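Local coordinates for Mn transporter subunit (Synechocystis sp. PCC 6803, PDB 3UJP), which binds manganese and probably delivers it, on the periplasmic side, to the membrane part of an ABC-type importer, at residues V40-V45 and L53-I58; N47-K52 and Q148-L153; H66-E69 and S73-V76; L85-N90 and L140-N145; I212-I217 and Q221-K226. All blocks are in the same frame, centred on the assembly; numbering follows the deposited sequence.

Contact 1 of 5, residues V40-V45 and L53-I58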
# COMPACT_ATOMS: atom_id res chain seq x y z
N VAL A 40 12.68 -12.02 1.40
CA VAL A 40 12.01 -13.31 1.30
C VAL A 40 10.97 -13.37 2.39
O VAL A 40 9.80 -13.60 2.13
CB VAL A 40 12.93 -14.48 1.43
CG1 VAL A 40 12.14 -15.74 1.29
CG2 VAL A 40 14.02 -14.42 0.37
N LEU A 41 11.39 -13.14 3.63
CA LEU A 41 10.41 -13.07 4.70
C LEU A 41 9.31 -12.07 4.37
O LEU A 41 8.16 -12.25 4.77
CB LEU A 41 11.07 -12.69 6.02
CG LEU A 41 11.81 -13.80 6.74
CD1 LEU A 41 11.94 -13.46 8.21
CD2 LEU A 41 11.07 -15.11 6.54
N ALA A 42 9.64 -11.00 3.65
CA ALA A 42 8.62 -9.97 3.39
C ALA A 42 7.46 -10.50 2.55
O ALA A 42 6.30 -10.17 2.81
CB ALA A 42 9.25 -8.70 2.79
N ASP A 43 7.77 -11.33 1.55
CA ASP A 43 6.77 -11.93 0.65
C ASP A 43 5.96 -13.03 1.33
O ASP A 43 4.77 -13.13 1.10
CB ASP A 43 7.44 -12.48 -0.60
CG ASP A 43 6.46 -13.18 -1.52
OD1 ASP A 43 5.69 -12.48 -2.21
OD2 ASP A 43 6.45 -14.44 -1.55
N MET A 44 6.62 -13.84 2.15
CA MET A 44 5.94 -14.84 2.97
C MET A 44 4.94 -14.24 3.95
O MET A 44 3.85 -14.78 4.14
CB MET A 44 6.93 -15.64 3.80
CG MET A 44 7.94 -16.39 3.01
SD MET A 44 8.83 -17.54 4.08
CE MET A 44 7.53 -18.14 5.14
N VAL A 45 5.29 -13.13 4.62
CA VAL A 45 4.34 -12.55 5.55
C VAL A 45 3.28 -11.77 4.79
O VAL A 45 2.09 -11.86 5.10
CB VAL A 45 4.98 -11.69 6.67
CG1 VAL A 45 6.09 -12.45 7.37
CG2 VAL A 45 5.50 -10.39 6.13
N LEU A 53 -2.64 -5.95 6.98
CA LEU A 53 -1.48 -5.27 7.56
C LEU A 53 -0.64 -4.70 6.43
O LEU A 53 -0.91 -4.96 5.24
CB LEU A 53 -0.60 -6.22 8.38
CG LEU A 53 -1.25 -6.99 9.53
CD1 LEU A 53 -0.22 -7.79 10.33
CD2 LEU A 53 -2.04 -6.08 10.46
N VAL A 54 0.38 -3.95 6.79
CA VAL A 54 1.25 -3.38 5.76
C VAL A 54 2.68 -3.81 6.01
O VAL A 54 3.34 -3.33 6.93
CB VAL A 54 1.11 -1.84 5.60
CG1 VAL A 54 0.50 -1.21 6.83
CG2 VAL A 54 2.46 -1.20 5.24
N VAL A 55 3.13 -4.75 5.19
CA VAL A 55 4.38 -5.42 5.43
C VAL A 55 5.48 -4.72 4.70
O VAL A 55 5.30 -4.31 3.55
CB VAL A 55 4.32 -6.81 4.90
CG1 VAL A 55 5.66 -7.47 5.12
CG2 VAL A 55 3.20 -7.56 5.58
N GLU A 56 6.63 -4.60 5.35
CA GLU A 56 7.74 -3.92 4.74
C GLU A 56 9.03 -4.61 5.14
O GLU A 56 9.08 -5.29 6.16
CB GLU A 56 7.73 -2.48 5.18
CG GLU A 56 8.69 -1.57 4.48
CD GLU A 56 8.61 -0.16 5.04
OE1 GLU A 56 7.78 0.05 5.97
OE2 GLU A 56 9.36 0.73 4.56
N SER A 57 10.06 -4.44 4.34
CA SER A 57 11.34 -5.07 4.59
C SER A 57 12.39 -4.04 5.03
O SER A 57 12.30 -2.86 4.66
CB SER A 57 11.81 -5.72 3.30
OG SER A 57 12.91 -6.61 3.49
N ILE A 58 13.38 -4.49 5.80
CA ILE A 58 14.53 -3.65 6.13
C ILE A 58 15.45 -3.55 4.90
O ILE A 58 15.65 -2.47 4.31
CB ILE A 58 15.38 -4.20 7.31
CG1 ILE A 58 14.56 -4.38 8.59
CG2 ILE A 58 16.58 -3.30 7.59
CD1 ILE A 58 14.21 -3.15 9.24
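The one flat group where Ala42 meets Val55 is a peptide carbonyl, with Ala42 O 3.6 Å from Val55 CG1; no ring takes part, and the rest of the contact is aliphatic. Val55 faces the helix from the strand. Its CG1 lies opposite the backbone N (chi1 178°), which sets this methyl against the Ala42 carbonyl and the Val45 side chain, with Ala42 CB a looser neighbour at 4.5 Å. Val45 CG2 comes in obliquely between the two methyls of Val55, but the model brings it too near to CG1 for the exact spacing to be trusted. One turn back along the helix, Ala42 CB meets Ser57 CB at 4.0 Å, where the two backbones also come nearest. Ser57 touches the helix with its carbon, while its OG is hydrogen-bonded to Thr59 O. Small side chains at both positions let the segments approach closely: the axes pass 7.7 Å apart and run almost antiparallel, at 169°. Val45 also packs on Ile146 of helix 136-153. Strand 33-36, helix 39-49 and strand 54-57 form a beta-alpha-beta crossover, and here its helix lies against the second strand, at the border of the parallel sheet.

Contact 2 of 5, residues N47-K52 and Q148-L153. With ZN (zinc ion), chain H.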
# COMPACT_ATOMS: atom_id res chain seq x y z
N ASN A 47 2.04 -12.55 2.41
CA ASN A 47 1.11 -13.56 1.94
C ASN A 47 0.14 -14.07 2.98
O ASN A 47 -0.89 -14.60 2.61
CB ASN A 47 1.82 -14.68 1.17
CG ASN A 47 1.70 -14.50 -0.34
OD1 ASN A 47 0.60 -14.61 -0.87
ND2 ASN A 47 2.82 -14.20 -1.01
N VAL A 48 0.42 -13.86 4.26
CA VAL A 48 -0.53 -14.21 5.33
C VAL A 48 -1.36 -13.00 5.77
O VAL A 48 -2.44 -13.13 6.34
CB VAL A 48 0.18 -14.76 6.58
CG1 VAL A 48 -0.80 -14.89 7.73
CG2 VAL A 48 0.86 -16.09 6.28
N ALA A 49 -0.85 -11.81 5.50
CA ALA A 49 -1.48 -10.59 6.03
C ALA A 49 -2.51 -10.01 5.06
O ALA A 49 -3.58 -9.57 5.46
CB ALA A 49 -0.42 -9.55 6.37
N GLY A 50 -2.22 -10.04 3.78
CA GLY A 50 -3.20 -9.58 2.83
C GLY A 50 -3.12 -8.10 2.83
O GLY A 50 -2.05 -7.53 3.02
N ASP A 51 -4.27 -7.48 2.58
CA ASP A 51 -4.37 -6.05 2.65
C ASP A 51 -4.74 -5.59 4.06
O ASP A 51 -4.92 -4.38 4.30
CB ASP A 51 -5.30 -5.48 1.56
CG ASP A 51 -6.60 -6.26 1.40
OD1 ASP A 51 -7.15 -6.78 2.40
OD2 ASP A 51 -7.10 -6.34 0.27
N LYS A 52 -4.81 -6.55 5.00
CA LYS A 52 -5.05 -6.27 6.44
C LYS A 52 -3.91 -5.63 7.27
O LYS A 52 -4.19 -4.89 8.20
CB LYS A 52 -5.55 -7.51 7.16
CG LYS A 52 -6.81 -8.09 6.59
CD LYS A 52 -7.91 -7.04 6.53
CE LYS A 52 -9.16 -7.55 5.85
NZ LYS A 52 -8.87 -8.03 4.45
N GLN A 148 0.19 -16.96 14.03
CA GLN A 148 0.01 -16.71 15.47
C GLN A 148 0.42 -15.30 15.88
O GLN A 148 -0.17 -14.71 16.78
CB GLN A 148 0.79 -17.71 16.32
CG GLN A 148 0.36 -19.16 16.20
CD GLN A 148 1.35 -20.08 16.88
OE1 GLN A 148 2.22 -19.63 17.64
NE2 GLN A 148 1.24 -21.39 16.60
N ALA A 149 1.46 -14.78 15.24
CA ALA A 149 2.00 -13.48 15.59
C ALA A 149 1.02 -12.40 15.22
O ALA A 149 0.94 -11.38 15.91
CB ALA A 149 3.31 -13.26 14.88
N PHE A 150 0.28 -12.64 14.14
CA PHE A 150 -0.69 -11.69 13.58
C PHE A 150 -2.04 -11.71 14.29
O PHE A 150 -2.71 -10.68 14.37
CB PHE A 150 -0.95 -11.97 12.11
CG PHE A 150 0.14 -11.54 11.20
CD1 PHE A 150 1.35 -11.12 11.68
CD2 PHE A 150 -0.05 -11.54 9.84
CE1 PHE A 150 2.33 -10.72 10.83
CE2 PHE A 150 0.92 -11.15 8.99
CZ PHE A 150 2.12 -10.74 9.49
N VAL A 151 -2.47 -12.88 14.76
CA VAL A 151 -3.73 -12.99 15.50
C VAL A 151 -3.63 -12.24 16.83
O VAL A 151 -4.58 -11.56 17.25
CB VAL A 151 -4.17 -14.44 15.75
CG1 VAL A 151 -4.10 -15.23 14.47
CG2 VAL A 151 -3.30 -15.09 16.82
N GLU A 152 -2.47 -12.36 17.49
CA GLU A 152 -2.19 -11.61 18.71
C GLU A 152 -1.96 -10.16 18.39
O GLU A 152 -2.49 -9.29 19.06
CB GLU A 152 -0.96 -12.17 19.43
CG GLU A 152 -1.08 -13.64 19.76
CD GLU A 152 0.23 -14.19 20.30
OE1 GLU A 152 1.14 -13.36 20.53
OE2 GLU A 152 0.35 -15.42 20.49
N LEU A 153 -1.19 -9.88 17.34
CA LEU A 153 -1.02 -8.49 16.93
C LEU A 153 -2.37 -7.80 16.67
O LEU A 153 -2.66 -6.75 17.26
CB LEU A 153 -0.11 -8.31 15.71
CG LEU A 153 0.16 -6.80 15.53
CD1 LEU A 153 1.07 -6.26 16.66
CD2 LEU A 153 0.72 -6.38 14.17
ZN ZN H . -9.25 -7.37 0.95
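Helix 39-49 ends against helix 136-153, two helices of the same alpha/beta lobe, and Phe150 spans the gap to Val48 and Ala49. Ala49 CB sits obliquely to the ring, 3.3 Å from Phe150 CE2, while Val48 CG1 lies 4.0 Å from Phe150 CD2; Ala49 N lies at the ring's edge, in its plane. Phe150 CG is opposite its carbonyl carbon (chi1 -76°), which swings the ring off its own helix toward the end of the other. Leu53 and Leu85 also touch this ring, and Tyr161 meets it edge-to-face. With Phe150 cut back to an alanine, a gap would probably open between the two helices and Tyr161 would lose its aromatic mate. Beyond Ala49 the chain reverses through a type II' turn with positive phi at Gly50, closed by Lys52 N to Ala49 O at 3.3 Å. There Lys52 NZ forms a salt bridge to Asp51 OD1 at 3.0 Å. Both carboxylate oxygens of Asp51 bind a zinc ion, OD2 at 2.5 Å and OD1 at 2.6 Å, together with Glu30 of a neighbouring subunit. The chemistry is divided: a buried join of apolar side chains and, a few residues on, a turn where lysine and zinc would together offset the carboxylate's charge.

Contact 3 of 5, residues H66-E69 and S73-V76. With MN (manganese (II) ion), chain D; ZN (zinc ion), chain E.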
# COMPACT_ATOMS: atom_id res chain seq x y z
N HIS A 66 23.02 -11.07 5.73
CA HIS A 66 23.70 -11.69 6.87
C HIS A 66 24.53 -10.68 7.67
O HIS A 66 24.67 -10.81 8.89
CB HIS A 66 24.66 -12.78 6.40
CG HIS A 66 24.02 -14.11 6.10
ND1 HIS A 66 23.93 -15.11 7.04
CD2 HIS A 66 23.51 -14.61 4.95
CE1 HIS A 66 23.37 -16.17 6.48
NE2 HIS A 66 23.10 -15.89 5.23
N GLY A 67 25.12 -9.69 6.99
CA GLY A 67 25.97 -8.73 7.65
C GLY A 67 25.62 -7.31 7.29
O GLY A 67 26.48 -6.43 7.28
N TYR A 68 24.34 -7.11 6.99
CA TYR A 68 23.82 -5.82 6.55
C TYR A 68 24.14 -4.81 7.63
O TYR A 68 24.27 -5.17 8.81
CB TYR A 68 22.30 -5.91 6.29
CG TYR A 68 21.59 -4.61 5.92
CD1 TYR A 68 21.84 -3.97 4.71
CD2 TYR A 68 20.65 -4.04 6.78
CE1 TYR A 68 21.17 -2.79 4.37
CE2 TYR A 68 19.99 -2.86 6.45
CZ TYR A 68 20.26 -2.24 5.25
OH TYR A 68 19.61 -1.07 4.91
N GLU A 69 24.29 -3.56 7.23
CA GLU A 69 24.53 -2.49 8.19
C GLU A 69 23.39 -1.50 8.11
O GLU A 69 23.35 -0.66 7.22
CB GLU A 69 25.84 -1.78 7.89
CG GLU A 69 26.43 -1.04 9.08
CD GLU A 69 27.04 -2.00 10.08
OE1 GLU A 69 26.67 -1.92 11.29
OE2 GLU A 69 27.88 -2.84 9.64
N SER A 73 17.42 5.50 9.00
CA SER A 73 16.05 5.32 8.49
C SER A 73 15.56 3.93 8.84
O SER A 73 14.42 3.74 9.26
CB SER A 73 15.99 5.47 6.97
OG SER A 73 16.67 6.63 6.54
N ASP A 74 16.43 2.94 8.65
CA ASP A 74 16.11 1.60 9.09
C ASP A 74 15.69 1.65 10.56
O ASP A 74 14.64 1.11 10.92
CB ASP A 74 17.30 0.64 8.90
CG ASP A 74 17.59 0.35 7.43
OD1 ASP A 74 18.42 -0.55 7.19
OD2 ASP A 74 17.00 0.99 6.53
N ILE A 75 16.51 2.30 11.39
CA ILE A 75 16.22 2.35 12.83
C ILE A 75 14.99 3.18 13.11
O ILE A 75 14.21 2.85 14.02
CB ILE A 75 17.38 2.90 13.67
CG1 ILE A 75 18.70 2.22 13.31
CG2 ILE A 75 17.10 2.66 15.14
CD1 ILE A 75 19.23 1.31 14.41
N VAL A 76 14.80 4.24 12.34
CA VAL A 76 13.60 5.06 12.48
C VAL A 76 12.37 4.18 12.26
O VAL A 76 11.47 4.14 13.12
CB VAL A 76 13.61 6.33 11.56
CG1 VAL A 76 13.15 6.02 10.13
CG2 VAL A 76 12.72 7.41 12.14
MN MN D . 22.78 -16.91 3.33
ZN ZN E . 26.58 -3.01 12.84
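Asp74 of the segment 73-76 receives the hydroxyl of Tyr68 from the loop before its helix. The segment begins with Ser73, whose OG is hydrogen-bonded to Glu278 of a neighbouring subunit. Asp74 follows and points at the loop, and Tyr68 comes to meet it from the opposite direction. Tyr68 OH donates to Asp74 OD1 at 2.6 Å, and the oxygen lies at the ring edge, near the ring plane. Carboxylate and ring are nearly coplanar, 26° apart. OD1 crowds the ring in the model, so the place of OD1, and with it the exact length of this bond, is doubtful. Tyr68 CG is opposite the backbone N (chi1 175°), extending the ring away from the loop toward the helix. The other oxygen, Asp74 OD2, is weakly bonded to Thr71 OG1. Next along, Ile75 packs on Phe98. The loop itself carries metals on both sides of Tyr68: His66 NE2 binds the manganese ion at 2.2 Å, in a site completed by His131, Glu197 and Asp272, and Glu69 OE1 lies 1.9 Å from a zinc ion. The Tyr68 bond therefore ties the loop following the manganese ligand to helix 72-80. That helix lies between strands 54-57 and 83-86 in the chain, with Asp74 against Ile58, just after the first, and Phe98 of helix 95-100 beside it.

Contact 4 of 5, residues L85-N90 and L140-N145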
# COMPACT_ATOMS: atom_id res chain seq x y z
N LEU A 85 9.28 -8.94 12.71
CA LEU A 85 9.34 -10.37 12.48
C LEU A 85 10.68 -10.67 11.86
O LEU A 85 11.03 -10.08 10.84
CB LEU A 85 8.24 -10.74 11.49
CG LEU A 85 7.00 -11.41 12.05
CD1 LEU A 85 6.72 -10.84 13.41
CD2 LEU A 85 5.85 -11.18 11.10
N TYR A 86 11.41 -11.59 12.47
CA TYR A 86 12.71 -11.93 11.93
C TYR A 86 12.93 -13.44 11.94
O TYR A 86 12.25 -14.17 12.65
CB TYR A 86 13.82 -11.17 12.67
CG TYR A 86 14.17 -11.65 14.08
CD1 TYR A 86 13.36 -11.35 15.16
CD2 TYR A 86 15.33 -12.38 14.32
CE1 TYR A 86 13.68 -11.76 16.45
CE2 TYR A 86 15.66 -12.80 15.59
CZ TYR A 86 14.84 -12.49 16.66
OH TYR A 86 15.16 -12.91 17.93
N ASN A 87 13.89 -13.88 11.12
CA ASN A 87 14.18 -15.30 10.94
C ASN A 87 14.76 -15.95 12.19
O ASN A 87 14.28 -17.00 12.60
CB ASN A 87 15.09 -15.52 9.71
CG ASN A 87 15.36 -16.99 9.42
OD1 ASN A 87 15.04 -17.48 8.34
ND2 ASN A 87 15.95 -17.70 10.37
N GLY A 88 15.78 -15.35 12.78
CA GLY A 88 16.43 -15.95 13.94
C GLY A 88 17.54 -16.89 13.53
O GLY A 88 18.00 -16.83 12.40
N MET A 89 17.99 -17.76 14.42
CA MET A 89 19.08 -18.67 14.07
C MET A 89 20.35 -17.90 13.66
O MET A 89 21.21 -18.42 12.94
CB MET A 89 18.63 -19.64 12.96
CG MET A 89 17.50 -20.58 13.38
SD MET A 89 17.05 -21.89 12.21
CE MET A 89 18.04 -23.25 12.79
N ASN A 90 20.45 -16.66 14.13
CA ASN A 90 21.58 -15.79 13.82
C ASN A 90 21.73 -15.46 12.32
O ASN A 90 22.85 -15.23 11.83
CB ASN A 90 22.89 -16.39 14.36
CG ASN A 90 23.95 -15.33 14.62
OD1 ASN A 90 23.65 -14.17 14.88
ND2 ASN A 90 25.21 -15.75 14.56
N LEU A 140 6.38 -24.34 6.19
CA LEU A 140 5.04 -24.41 6.74
C LEU A 140 5.03 -23.94 8.19
O LEU A 140 4.07 -23.32 8.66
CB LEU A 140 4.43 -25.80 6.56
CG LEU A 140 4.15 -26.29 5.13
CD1 LEU A 140 3.44 -27.64 5.16
CD2 LEU A 140 3.33 -25.33 4.31
N VAL A 141 6.13 -24.19 8.89
CA VAL A 141 6.23 -23.70 10.25
C VAL A 141 6.54 -22.19 10.27
O VAL A 141 6.14 -21.46 11.19
CB VAL A 141 7.25 -24.51 11.03
CG1 VAL A 141 6.91 -25.97 10.95
CG2 VAL A 141 8.59 -24.31 10.45
N TYR A 142 7.25 -21.71 9.26
CA TYR A 142 7.44 -20.28 9.12
C TYR A 142 6.08 -19.61 9.08
O TYR A 142 5.79 -18.72 9.87
CB TYR A 142 8.17 -19.99 7.81
CG TYR A 142 9.67 -20.02 7.92
CD1 TYR A 142 10.37 -18.87 8.26
CD2 TYR A 142 10.39 -21.18 7.68
CE1 TYR A 142 11.75 -18.87 8.36
CE2 TYR A 142 11.79 -21.19 7.77
CZ TYR A 142 12.46 -20.02 8.11
OH TYR A 142 13.84 -19.98 8.22
N VAL A 143 5.23 -20.09 8.17
CA VAL A 143 3.94 -19.46 7.88
C VAL A 143 2.99 -19.57 9.05
O VAL A 143 2.11 -18.74 9.22
CB VAL A 143 3.24 -20.05 6.63
CG1 VAL A 143 4.19 -20.14 5.45
CG2 VAL A 143 2.65 -21.42 6.94
N GLU A 144 3.14 -20.61 9.85
CA GLU A 144 2.22 -20.75 10.95
C GLU A 144 2.56 -19.73 12.01
O GLU A 144 1.67 -19.09 12.56
CB GLU A 144 2.31 -22.12 11.56
CG GLU A 144 1.65 -22.17 12.92
CD GLU A 144 0.15 -22.19 12.82
OE1 GLU A 144 -0.37 -22.10 11.67
OE2 GLU A 144 -0.51 -22.32 13.87
N ASN A 145 3.86 -19.58 12.29
CA ASN A 145 4.30 -18.64 13.34
C ASN A 145 4.00 -17.19 12.99
O ASN A 145 3.82 -16.35 13.87
CB ASN A 145 5.78 -18.80 13.67
CG ASN A 145 6.12 -20.19 14.20
OD1 ASN A 145 5.32 -20.81 14.92
ND2 ASN A 145 7.29 -20.69 13.84
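Tyr142 OH donates to Asn87 OD1 at 2.8 Å, and the same hydroxyl has a second, weak bond to Thr111 OG1. The amide oxygen stands at the edge of the tyrosine ring, in its plane, but the hydroxyl approaches from above the carbonyl plane of Asn87, 36° out of it. Amide and ring are turned 61° against each other, and the side chains meet slantwise. Asn87 CG lies opposite the backbone N (chi1 -177°), carrying the amide out to the hydroxyl. Its other end bends back: Asn87 ND2 gives a bent bond to Gly88 O at 3.0 Å. Both ends of the amide are held, which should fix the flip that puts oxygen toward the tyrosine. At Gly88 the backbone adopts a positive phi, and a CB would run into the carbonyl oxygen of Asn87. Gly88 N bonds to Glu92 OE2. Both partners are buried, Tyr142 on Met44 and Asn87 on Leu41 of helix 39-49. Asn87 begins the loop at the C-terminal end of strand 83-86, an inner strand of the parallel sheet; ligand sites of alpha/beta folds commonly gather at this end of the strands, and the Asn87 side chain is about 9 Å from the manganese ion.

Contact 5 of 5, residues I212-I217 and Q221-K226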
# COMPACT_ATOMS: atom_id res chain seq x y z
N ILE A 212 27.54 -29.25 -2.26
CA ILE A 212 28.93 -28.85 -2.31
C ILE A 212 28.99 -27.32 -2.33
O ILE A 212 28.55 -26.68 -3.30
CB ILE A 212 29.66 -29.43 -3.54
CG1 ILE A 212 29.39 -30.92 -3.68
CG2 ILE A 212 31.15 -29.24 -3.41
CD1 ILE A 212 30.11 -31.51 -4.85
N TYR A 213 29.51 -26.73 -1.26
CA TYR A 213 29.54 -25.27 -1.14
C TYR A 213 30.95 -24.68 -1.06
O TYR A 213 31.89 -25.34 -0.60
CB TYR A 213 28.70 -24.83 0.06
CG TYR A 213 28.99 -25.57 1.33
CD1 TYR A 213 30.17 -25.33 2.03
CD2 TYR A 213 28.08 -26.48 1.86
CE1 TYR A 213 30.45 -25.99 3.22
CE2 TYR A 213 28.34 -27.15 3.06
CZ TYR A 213 29.53 -26.90 3.74
OH TYR A 213 29.82 -27.54 4.93
N MET A 214 31.11 -23.44 -1.52
CA MET A 214 32.42 -22.79 -1.49
C MET A 214 32.71 -22.23 -0.09
O MET A 214 33.88 -22.01 0.28
CB MET A 214 32.51 -21.71 -2.55
CG MET A 214 33.88 -21.50 -3.10
SD MET A 214 33.77 -20.83 -4.76
CE MET A 214 33.17 -19.16 -4.47
N TRP A 215 31.64 -22.02 0.69
CA TRP A 215 31.73 -21.65 2.11
C TRP A 215 30.40 -21.88 2.82
O TRP A 215 29.32 -21.62 2.27
CB TRP A 215 32.18 -20.19 2.28
CG TRP A 215 31.22 -19.20 1.77
CD1 TRP A 215 30.16 -18.71 2.43
CD2 TRP A 215 31.23 -18.58 0.48
NE1 TRP A 215 29.50 -17.80 1.64
CE2 TRP A 215 30.14 -17.71 0.44
CE3 TRP A 215 32.07 -18.67 -0.63
CZ2 TRP A 215 29.85 -16.93 -0.67
CZ3 TRP A 215 31.79 -17.90 -1.73
CH2 TRP A 215 30.69 -17.04 -1.75
N PRO A 216 30.48 -22.38 4.07
CA PRO A 216 29.33 -22.86 4.83
C PRO A 216 28.22 -21.83 4.86
O PRO A 216 27.10 -22.12 4.42
CB PRO A 216 29.91 -23.03 6.24
CG PRO A 216 31.37 -23.22 6.07
CD PRO A 216 31.71 -22.37 4.87
N ILE A 217 28.56 -20.65 5.39
CA ILE A 217 27.64 -19.54 5.63
C ILE A 217 28.45 -18.26 5.49
O ILE A 217 29.63 -18.32 5.26
CB ILE A 217 27.07 -19.66 7.03
CG1 ILE A 217 25.74 -18.91 7.18
CG2 ILE A 217 28.10 -19.23 8.03
CD1 ILE A 217 25.13 -19.04 8.58
N GLN A 221 35.33 -13.02 6.71
CA GLN A 221 36.57 -13.44 6.06
C GLN A 221 36.30 -14.02 4.68
O GLN A 221 36.18 -15.24 4.52
CB GLN A 221 37.31 -14.46 6.93
CG GLN A 221 36.42 -15.16 7.95
CD GLN A 221 37.22 -16.00 8.93
OE1 GLN A 221 37.77 -17.04 8.57
NE2 GLN A 221 37.28 -15.55 10.18
N GLN A 222 36.21 -13.15 3.68
CA GLN A 222 35.95 -13.58 2.31
C GLN A 222 36.47 -15.00 2.08
O GLN A 222 37.49 -15.40 2.64
CB GLN A 222 36.60 -12.62 1.32
CG GLN A 222 36.66 -11.18 1.80
CD GLN A 222 36.60 -10.18 0.65
OE1 GLN A 222 36.49 -10.56 -0.51
NE2 GLN A 222 36.69 -8.90 0.99
N PHE A 223 35.76 -15.76 1.25
CA PHE A 223 36.13 -17.11 0.95
C PHE A 223 37.60 -17.08 0.56
O PHE A 223 38.18 -16.03 0.27
CB PHE A 223 35.26 -17.75 -0.14
CG PHE A 223 35.57 -17.24 -1.50
CD1 PHE A 223 36.75 -17.60 -2.14
CD2 PHE A 223 34.71 -16.38 -2.13
CE1 PHE A 223 37.07 -17.09 -3.38
CE2 PHE A 223 35.02 -15.87 -3.36
CZ PHE A 223 36.21 -16.23 -3.99
N THR A 224 38.18 -18.27 0.55
CA THR A 224 39.61 -18.42 0.45
C THR A 224 39.94 -19.33 -0.74
O THR A 224 39.04 -19.98 -1.30
CB THR A 224 40.12 -19.00 1.75
OG1 THR A 224 40.16 -20.43 1.69
CG2 THR A 224 39.22 -18.53 2.92
N PRO A 225 41.21 -19.37 -1.16
CA PRO A 225 41.51 -20.14 -2.36
C PRO A 225 41.73 -21.64 -2.11
O PRO A 225 41.78 -22.38 -3.11
CB PRO A 225 42.79 -19.48 -2.88
CG PRO A 225 42.97 -18.25 -2.04
CD PRO A 225 42.34 -18.54 -0.75
N LYS A 226 41.87 -22.07 -0.85
CA LYS A 226 41.79 -23.50 -0.53
C LYS A 226 40.32 -23.90 -0.62
O LYS A 226 40.00 -25.06 -0.90
CB LYS A 226 42.37 -23.83 0.86
CG LYS A 226 42.48 -25.34 1.19
CD LYS A 226 42.92 -25.63 2.66
CE LYS A 226 43.94 -26.81 2.80
NZ LYS A 226 44.62 -26.96 4.15
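Phe223 enters beside Trp215 from its first side-chain carbon: CB lies 3.4 Å from Trp215 CE3. CG follows, near Trp215 CZ3, and CD2 comes closest to the indole, 3.3 Å from Trp215 CZ3. The two ring planes are almost parallel, at 7°, but slid apart until they barely overlap, their centroids 5.5 Å apart. Phe223 CG sits between its backbone N and carbonyl carbon (chi1 74°), folding the ring back onto the corner at 214. Here the chain leaves strand 210-213, and its loop swings past the manganese site, the Trp215 side chain being about 7 Å from the ion, before helix 225-236 begins; Thr224 is the N-cap, its side chain capping a backbone N of the first turn while its own N bonds to Gln227 OE1, as in a capping box. Farther out, Phe223 CE2 meets Met214 CE at 3.9 Å. That methyl lies over the ring face, a CH-pi contact 4.0 Å from the centroid, with Met214 SD higher above the same ring in a Met-aromatic contact. A serine in place of Trp215 would probably strip Phe223 of its aromatic neighbour and leave a gap beside the indole's neighbours Cys196 and Gln227. Phe223 also packs on Val228.

Contacts 1 to 4 cluster in the N-terminal lobe, and contact 5 lies in the C-terminal one, its centre about 30 Å from that of contact 1 and on the opposite side of the chain's centre. Helix 39-49 serves contacts 1 and 2, helix 136-153 serves contacts 2 and 4, and contacts 1 and 4 reach one four-stranded parallel sheet. Along the chain contacts 1 and 2 interlock, contacts 3 and 4 fall inside the loop that contact 2 closes, and contact 5 follows. Contacts 3 and 5 touch where His66 CE1 meets Ile217 CG1 at 3.7 Å. Manganese ligands come from both halves of the chain, consistent with a metal held between the lobes.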